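Local coordinates for P-granule scaffold (Caenorhabditis japonica, PDB 5W4A), which probably serves as a scaffold of germ (P) granules, the assemblies linked to mRNA repression in the nematode germline, at residues E152-E155 against K156-L160. Sequence-based numbering, arbitrary orientation.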
loop_
_atom_site.group_PDB
_atom_site.type_symbol
_atom_site.label_atom_id
_atom_site.label_comp_id
_atom_site.label_asym_id
_atom_site.label_seq_id
_atom_site.Cartn_x
_atom_site.Cartn_y
_atom_site.Cartn_z
ATOM N N GLU C 152 15.938 0.465 -10.809
ATOM C CA GLU C 152 15.595 0.935 -12.140
ATOM C C GLU C 152 14.340 1.797 -12.051
ATOM O O GLU C 152 13.589 1.723 -11.072
ATOM C CB GLU C 152 15.366 -0.239 -13.115
ATOM C CG GLU C 152 16.581 -1.150 -13.296
ATOM C CD GLU C 152 17.836 -0.389 -13.708
ATOM O OE1 GLU C 152 17.719 0.672 -14.371
ATOM O OE2 GLU C 152 18.948 -0.849 -13.358
ATOM N N ASN C 153 14.096 2.597 -13.098
ATOM C CA ASN C 153 12.971 3.538 -13.061
ATOM C C ASN C 153 11.625 2.848 -12.851
ATOM O O ASN C 153 10.756 3.389 -12.168
ATOM C CB ASN C 153 12.912 4.360 -14.347
ATOM C CG ASN C 153 13.871 5.514 -14.350
ATOM O OD1 ASN C 153 14.598 5.752 -13.390
ATOM N ND2 ASN C 153 13.855 6.265 -15.438
ATOM N N TYR C 154 11.389 1.694 -13.479
ATOM C CA TYR C 154 10.056 1.104 -13.390
ATOM C C TYR C 154 9.746 0.681 -11.957
ATOM O O TYR C 154 8.639 0.916 -11.455
ATOM C CB TYR C 154 9.933 -0.075 -14.360
ATOM C CG TYR C 154 8.561 -0.671 -14.424
ATOM C CD1 TYR C 154 8.241 -1.786 -13.656
ATOM C CD2 TYR C 154 7.573 -0.124 -15.233
ATOM C CE1 TYR C 154 6.973 -2.336 -13.690
ATOM C CE2 TYR C 154 6.302 -0.685 -15.278
ATOM C CZ TYR C 154 6.012 -1.780 -14.506
ATOM O OH TYR C 154 4.769 -2.357 -14.561
ATOM N N GLU C 155 10.737 0.100 -11.275
ATOM C CA GLU C 155 10.585 -0.262 -9.876
ATOM C C GLU C 155 10.387 0.986 -9.027
ATOM O O GLU C 155 9.524 1.021 -8.141
ATOM C CB GLU C 155 11.818 -1.050 -9.408
ATOM C CG GLU C 155 11.719 -1.483 -7.970
ATOM C CD GLU C 155 12.968 -2.158 -7.399
ATOM O OE1 GLU C 155 14.047 -2.157 -8.039
ATOM O OE2 GLU C 155 12.857 -2.665 -6.265
ATOM N N LYS C 156 11.180 2.023 -9.294
ATOM C CA LYS C 156 11.052 3.252 -8.532
ATOM C C LYS C 156 9.660 3.845 -8.704
ATOM O O LYS C 156 9.039 4.275 -7.724
ATOM C CB LYS C 156 12.145 4.236 -8.961
ATOM C CG LYS C 156 12.401 5.321 -7.982
ATOM C CD LYS C 156 13.599 6.226 -8.378
ATOM C CE LYS C 156 13.953 7.206 -7.226
ATOM N NZ LYS C 156 15.109 8.186 -7.469
ATOM N N PHE C 157 9.147 3.864 -9.941
ATOM C CA PHE C 157 7.776 4.317 -10.184
ATOM C C PHE C 157 6.756 3.464 -9.426
ATOM O O PHE C 157 5.822 3.995 -8.809
ATOM C CB PHE C 157 7.468 4.304 -11.682
ATOM C CG PHE C 157 6.058 4.666 -11.979
ATOM C CD1 PHE C 157 5.637 5.980 -11.835
ATOM C CD2 PHE C 157 5.129 3.712 -12.356
ATOM C CE1 PHE C 157 4.339 6.327 -12.075
ATOM C CE2 PHE C 157 3.827 4.070 -12.617
ATOM C CZ PHE C 157 3.436 5.382 -12.463
ATOM N N THR C 158 6.936 2.146 -9.438
ATOM C CA THR C 158 6.020 1.258 -8.730
ATOM C C THR C 158 5.987 1.575 -7.239
ATOM O O THR C 158 4.904 1.621 -6.629
ATOM C CB THR C 158 6.445 -0.202 -8.965
ATOM O OG1 THR C 158 6.371 -0.489 -10.369
ATOM C CG2 THR C 158 5.570 -1.168 -8.219
ATOM N N GLU C 159 7.147 1.798 -6.639
ATOM C CA GLU C 159 7.188 2.065 -5.199
ATOM C C GLU C 159 6.666 3.472 -4.876
ATOM O O GLU C 159 5.894 3.647 -3.925
ATOM C CB GLU C 159 8.604 1.864 -4.648
ATOM C CG GLU C 159 9.105 0.419 -4.784
ATOM C CD GLU C 159 8.278 -0.628 -4.006
ATOM O OE1 GLU C 159 7.419 -0.289 -3.176
ATOM O OE2 GLU C 159 8.528 -1.839 -4.237
ATOM N N LEU C 160 7.039 4.477 -5.668
ATOM C CA LEU C 160 6.498 5.825 -5.458
ATOM C C LEU C 160 4.982 5.864 -5.637
ATOM O O LEU C 160 4.289 6.699 -5.034
ATOM C CB LEU C 160 7.162 6.797 -6.426
ATOM C CG LEU C 160 8.586 7.195 -6.099
ATOM C CD1 LEU C 160 9.281 7.850 -7.279
ATOM C CD2 LEU C 160 8.598 8.123 -4.882
HETATM O O HOH W 1 10.423 -3.337 -5.357
#
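With OG1 of T158 set beside its own backbone N (chi1 -61°) and the CG of Y154 anti to the backbone N (chi1 -175°), T158 brings its hydroxyl both to the carbonyl of Y154 and over one face of the tyrosine ring. T158 OG1 donates to Y154 O at 2.9 Å, tilted 35° from the carbonyl plane, while T158 N reaches the same oxygen, Y154 O, from the opposite face at 2.9 Å; two donors thus grip one acceptor. The ring contact is looser, Y154 CE1 lying 3.8 Å from T158 OG1. OG1 also bonds to R128 of the second subunit, which packs on Y154 as well. A valine in place of this threonine would probably leave Y154 O with the amide bond alone and R128 of the second subunit without its hydroxyl partner. One residue on, a water donates to both E155 OE2 and E159 OE2 (2.7 Å each), bridging like charges whose OE2 atoms stand 4.9 Å apart; E155 OE1 bonds to E151 N. K156 N to E152 O, nearly straight at 3.0 Å, starts the i to i+4 backbone series. Together these make up the short alpha-helix 153-160 behind N-cap E152, with a threonine hydroxyl bonded back to the i-4 carbonyl at a subunit interface.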